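Local coordinates for hypothetical protein (Pyrococcus furiosus, PDB 1YB3) that is of unknown function but belongs to the DUF3201 family of conserved proteins, here from a hyperthermophilic archaeon, at residues P80-L94 / E142-K155. Numbering follows the deposited sequence.
Sequences PQGFYFVFAFPKEEL and EEMINFEVDLGFDK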
# COMPACT_ATOMS: atom_id res chain seq x y z
N PRO A 80 -1.29 -2.79 -12.94
CA PRO A 80 -1.35 -1.92 -14.13
C PRO A 80 -1.55 -0.42 -13.82
O PRO A 80 -1.33 0.43 -14.70
CB PRO A 80 -2.54 -2.49 -14.91
CG PRO A 80 -2.57 -3.95 -14.51
CD PRO A 80 -2.26 -3.90 -13.03
N GLN A 81 -1.96 -0.11 -12.59
CA GLN A 81 -2.10 1.31 -12.15
C GLN A 81 -0.77 1.96 -11.78
O GLN A 81 -0.63 3.20 -11.83
CB GLN A 81 -3.03 1.41 -10.95
CG GLN A 81 -4.51 1.33 -11.27
CD GLN A 81 -5.39 1.51 -10.03
OE1 GLN A 81 -5.05 1.08 -8.93
NE2 GLN A 81 -6.53 2.15 -10.22
N GLY A 82 0.20 1.13 -11.42
CA GLY A 82 1.51 1.62 -10.97
C GLY A 82 1.97 1.00 -9.66
O GLY A 82 1.46 -0.05 -9.24
N PHE A 83 2.95 1.65 -9.01
CA PHE A 83 3.50 1.18 -7.75
C PHE A 83 2.51 1.38 -6.58
O PHE A 83 1.68 2.32 -6.58
CB PHE A 83 4.72 2.00 -7.35
CG PHE A 83 5.91 1.86 -8.25
CD1 PHE A 83 6.66 0.67 -8.29
CD2 PHE A 83 6.35 2.95 -9.00
CE1 PHE A 83 7.80 0.57 -9.09
CE2 PHE A 83 7.50 2.87 -9.80
CZ PHE A 83 8.22 1.68 -9.85
N TYR A 84 2.65 0.55 -5.57
CA TYR A 84 1.99 0.78 -4.28
C TYR A 84 2.87 0.22 -3.17
O TYR A 84 3.76 -0.61 -3.40
CB TYR A 84 0.61 0.13 -4.24
CG TYR A 84 0.69 -1.38 -4.21
CD1 TYR A 84 0.74 -2.05 -3.00
CD2 TYR A 84 0.78 -2.13 -5.39
CE1 TYR A 84 0.87 -3.46 -2.94
CE2 TYR A 84 0.89 -3.53 -5.34
CZ TYR A 84 0.93 -4.17 -4.13
OH TYR A 84 1.05 -5.55 -4.08
N PHE A 85 2.64 0.70 -1.95
CA PHE A 85 3.11 -0.02 -0.78
C PHE A 85 2.01 -0.02 0.24
O PHE A 85 1.09 0.81 0.20
CB PHE A 85 4.43 0.57 -0.23
CG PHE A 85 4.28 1.97 0.32
CD1 PHE A 85 3.95 2.17 1.66
CD2 PHE A 85 4.49 3.08 -0.49
CE1 PHE A 85 3.82 3.46 2.19
CE2 PHE A 85 4.33 4.39 0.02
CZ PHE A 85 3.99 4.57 1.37
N VAL A 86 2.08 -0.99 1.14
CA VAL A 86 1.07 -1.13 2.19
C VAL A 86 1.74 -1.67 3.44
O VAL A 86 2.60 -2.55 3.34
CB VAL A 86 -0.10 -2.07 1.73
CG1 VAL A 86 0.41 -3.40 1.22
CG2 VAL A 86 -1.17 -2.24 2.84
N PHE A 87 1.36 -1.13 4.61
CA PHE A 87 1.80 -1.69 5.88
C PHE A 87 0.59 -2.02 6.72
O PHE A 87 -0.36 -1.24 6.75
CB PHE A 87 2.66 -0.69 6.64
CG PHE A 87 4.10 -0.68 6.19
CD1 PHE A 87 5.02 -1.52 6.80
CD2 PHE A 87 4.52 0.18 5.19
CE1 PHE A 87 6.36 -1.53 6.40
CE2 PHE A 87 5.88 0.17 4.77
CZ PHE A 87 6.77 -0.68 5.39
N ALA A 88 0.67 -3.16 7.41
CA ALA A 88 -0.40 -3.62 8.30
C ALA A 88 0.07 -3.48 9.73
O ALA A 88 1.21 -3.87 10.05
CB ALA A 88 -0.73 -5.08 8.01
N PHE A 89 -0.81 -2.96 10.59
CA PHE A 89 -0.51 -2.83 12.01
C PHE A 89 -1.68 -3.37 12.85
O PHE A 89 -2.84 -3.19 12.46
CB PHE A 89 -0.25 -1.38 12.39
CG PHE A 89 0.90 -0.73 11.64
CD1 PHE A 89 2.21 -1.13 11.88
CD2 PHE A 89 0.66 0.29 10.73
CE1 PHE A 89 3.28 -0.53 11.18
CE2 PHE A 89 1.72 0.90 10.06
CZ PHE A 89 3.03 0.48 10.29
N PRO A 90 -1.37 -4.02 14.00
CA PRO A 90 -2.46 -4.41 14.91
C PRO A 90 -3.24 -3.19 15.40
O PRO A 90 -2.67 -2.17 15.77
CB PRO A 90 -1.74 -5.10 16.07
CG PRO A 90 -0.39 -5.46 15.56
CD PRO A 90 -0.05 -4.40 14.54
N LYS A 91 -4.57 -3.31 15.41
CA LYS A 91 -5.46 -2.23 15.83
C LYS A 91 -5.06 -1.62 17.18
O LYS A 91 -5.10 -0.40 17.36
CB LYS A 91 -6.91 -2.77 15.86
CG LYS A 91 -7.99 -1.80 16.31
CD LYS A 91 -9.41 -2.41 16.13
CE LYS A 91 -9.71 -3.52 17.13
NZ LYS A 91 -11.17 -3.93 17.11
N GLU A 92 -4.65 -2.46 18.13
CA GLU A 92 -4.35 -2.00 19.50
C GLU A 92 -3.11 -1.09 19.57
O GLU A 92 -2.92 -0.38 20.55
CB GLU A 92 -4.23 -3.17 20.49
CG GLU A 92 -3.02 -4.07 20.30
CD GLU A 92 -3.28 -5.26 19.38
OE1 GLU A 92 -4.35 -5.32 18.72
OE2 GLU A 92 -2.40 -6.15 19.32
N GLU A 93 -2.28 -1.13 18.53
CA GLU A 93 -1.10 -0.26 18.43
C GLU A 93 -1.43 1.11 17.86
O GLU A 93 -0.64 2.05 17.97
CB GLU A 93 -0.02 -0.93 17.58
CG GLU A 93 0.71 -2.06 18.27
CD GLU A 93 1.80 -2.69 17.40
OE1 GLU A 93 2.22 -2.07 16.39
OE2 GLU A 93 2.24 -3.82 17.74
N LEU A 94 -2.59 1.23 17.22
CA LEU A 94 -2.95 2.47 16.56
C LEU A 94 -3.64 3.46 17.49
O LEU A 94 -3.91 3.16 18.66
CB LEU A 94 -3.83 2.17 15.33
CG LEU A 94 -3.16 1.24 14.32
CD1 LEU A 94 -4.15 0.85 13.27
CD2 LEU A 94 -1.90 1.87 13.70
N GLU A 142 -12.14 -6.05 12.83
CA GLU A 142 -10.85 -6.24 12.15
C GLU A 142 -9.67 -6.01 13.09
O GLU A 142 -9.59 -4.96 13.75
CB GLU A 142 -10.77 -5.33 10.91
CG GLU A 142 -11.84 -5.60 9.81
CD GLU A 142 -11.65 -6.92 9.08
OE1 GLU A 142 -10.51 -7.29 8.75
OE2 GLU A 142 -12.67 -7.59 8.80
N GLU A 143 -8.77 -6.99 13.18
CA GLU A 143 -7.60 -6.91 14.06
C GLU A 143 -6.40 -6.20 13.40
O GLU A 143 -5.72 -5.42 14.06
CB GLU A 143 -7.20 -8.30 14.56
CG GLU A 143 -5.82 -8.41 15.24
CD GLU A 143 -5.65 -7.50 16.46
OE1 GLU A 143 -6.65 -6.96 16.99
OE2 GLU A 143 -4.48 -7.33 16.88
N MSE A 144 -6.16 -6.48 12.13
CA MSE A 144 -5.04 -5.88 11.39
C MSE A 144 -5.58 -4.79 10.47
O MSE A 144 -6.53 -5.03 9.70
CB MSE A 144 -4.30 -6.95 10.57
CG MSE A 144 -3.71 -8.09 11.39
SE MSE A 144 -2.34 -7.46 12.64
CE MSE A 144 -1.20 -6.58 11.36
N ILE A 145 -5.00 -3.59 10.54
CA ILE A 145 -5.44 -2.47 9.71
C ILE A 145 -4.32 -2.14 8.73
O ILE A 145 -3.18 -1.94 9.14
CB ILE A 145 -5.76 -1.20 10.55
CG1 ILE A 145 -6.69 -1.52 11.76
CG2 ILE A 145 -6.30 -0.05 9.66
CD1 ILE A 145 -8.01 -2.27 11.41
N ASN A 146 -4.67 -2.10 7.44
CA ASN A 146 -3.72 -1.84 6.36
C ASN A 146 -3.81 -0.41 5.88
O ASN A 146 -4.92 0.15 5.73
CB ASN A 146 -4.00 -2.76 5.17
CG ASN A 146 -3.75 -4.20 5.49
OD1 ASN A 146 -2.64 -4.70 5.37
ND2 ASN A 146 -4.81 -4.91 5.89
N PHE A 147 -2.64 0.19 5.61
CA PHE A 147 -2.53 1.54 5.09
C PHE A 147 -1.77 1.42 3.78
O PHE A 147 -0.60 1.06 3.79
CB PHE A 147 -1.71 2.40 6.08
CG PHE A 147 -2.38 2.53 7.42
CD1 PHE A 147 -3.15 3.66 7.73
CD2 PHE A 147 -2.29 1.47 8.35
CE1 PHE A 147 -3.82 3.75 8.97
CE2 PHE A 147 -2.95 1.55 9.58
CZ PHE A 147 -3.72 2.70 9.89
N GLU A 148 -2.47 1.66 2.67
CA GLU A 148 -1.90 1.51 1.32
C GLU A 148 -1.79 2.87 0.63
O GLU A 148 -2.74 3.65 0.63
CB GLU A 148 -2.75 0.55 0.44
CG GLU A 148 -2.30 0.57 -1.02
CD GLU A 148 -3.06 -0.42 -1.93
OE1 GLU A 148 -3.60 -1.41 -1.39
OE2 GLU A 148 -3.09 -0.21 -3.16
N VAL A 149 -0.62 3.16 0.07
CA VAL A 149 -0.42 4.36 -0.72
C VAL A 149 -0.10 3.95 -2.17
O VAL A 149 0.79 3.11 -2.38
CB VAL A 149 0.72 5.22 -0.12
CG1 VAL A 149 0.95 6.47 -0.95
CG2 VAL A 149 0.39 5.56 1.39
N ASP A 150 -0.83 4.52 -3.13
CA ASP A 150 -0.65 4.23 -4.57
C ASP A 150 0.05 5.41 -5.26
O ASP A 150 -0.20 6.58 -4.93
CB ASP A 150 -2.00 3.98 -5.25
CG ASP A 150 -2.69 2.71 -4.75
OD1 ASP A 150 -2.06 1.94 -4.01
OD2 ASP A 150 -3.87 2.49 -5.12
N LEU A 151 0.96 5.11 -6.20
CA LEU A 151 1.88 6.14 -6.71
C LEU A 151 2.06 6.28 -8.22
O LEU A 151 3.00 6.96 -8.66
CB LEU A 151 3.26 5.97 -6.07
CG LEU A 151 3.25 6.31 -4.58
CD1 LEU A 151 4.38 5.66 -3.87
CD2 LEU A 151 3.21 7.81 -4.35
N GLY A 152 1.22 5.64 -9.02
CA GLY A 152 1.54 5.56 -10.46
C GLY A 152 2.96 5.02 -10.68
O GLY A 152 3.53 4.38 -9.80
N PHE A 153 3.56 5.31 -11.84
CA PHE A 153 4.87 4.73 -12.15
C PHE A 153 6.02 5.69 -11.86
O PHE A 153 6.95 5.86 -12.67
CB PHE A 153 4.91 4.19 -13.60
CG PHE A 153 4.08 2.95 -13.80
CD1 PHE A 153 4.58 1.70 -13.42
CD2 PHE A 153 2.80 3.03 -14.32
CE1 PHE A 153 3.81 0.53 -13.58
CE2 PHE A 153 2.01 1.85 -14.49
CZ PHE A 153 2.53 0.62 -14.12
N ASP A 154 5.93 6.32 -10.69
CA ASP A 154 6.91 7.34 -10.29
C ASP A 154 7.88 6.74 -9.28
O ASP A 154 7.58 6.61 -8.08
CB ASP A 154 6.18 8.56 -9.72
CG ASP A 154 7.10 9.75 -9.48
OD1 ASP A 154 8.29 9.55 -9.18
OD2 ASP A 154 6.61 10.90 -9.60
N LYS A 155 9.06 6.37 -9.78
CA LYS A 155 10.12 5.74 -8.97
C LYS A 155 10.61 6.64 -7.83
O LYS A 155 10.75 6.21 -6.69
CB LYS A 155 11.30 5.32 -9.86
CG LYS A 155 10.90 4.43 -11.05
CD LYS A 155 12.11 4.13 -11.96
CE LYS A 155 11.69 3.24 -13.13
NZ LYS A 155 12.86 2.75 -13.92
O HOH W 1 -0.97 3.11 -8.48
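The F83 ring reaches the turn before helix 155-171: D154 N lies at the ring edge, 3.8 Å from F83 CD2, and F83 CE2 meets K155 CG. F83, F147 and F85 have the most surface buried by the contact, 126, 82 and 77 Å², where strand 82-90 pairs with strand 144-150. The strand axes, 4.5 Å apart at closest with their directions at 153°, define an antiparallel pairing, in which F85-V149, F87-F147 and F89-I145 are hydrogen-bonded pairs. Next to these, F83 N donates to G152 O at 2.9 Å from above the carbonyl plane, whereas L151 N reaches F83 O in a more regular bond.

With chi1 at 65°, F85 CG sits between its own backbone N and carbonyl carbon, which lays the ring alongside V149; V149 CB makes a CH-pi contact over one face, 4.1 Å from the centroid of the F85 ring. F147 crosses F89 at about a right angle, and L94 CD1 meets the edge of the F147 ring, 3.9 Å from F147 CZ. V86 and N146 lie on the other face of the sheet, V86 CG2 against N146 CB.

At the G82 end, beside F83, the F153 ring lies flat over G82, whose CA stands 3.5 Å from the ring centroid, 13° off the normal. A CB on G82 would clash with G152 C, so close backbone approach depends on the missing side chain. Were F153 an alanine, G82 CA would probably lose its aromatic cover and R20 its cation-pi partner.

Strand 74-79 flanks 82-90 and strand 108-112 flanks 144-150; 82-90 is the middle strand of a seven-stranded antiparallel sheet, and 144-150 is its neighbour on one side. Helix 155-171 packs on F83, F85 and L151, while helix 11-35 closes over F83 and F153.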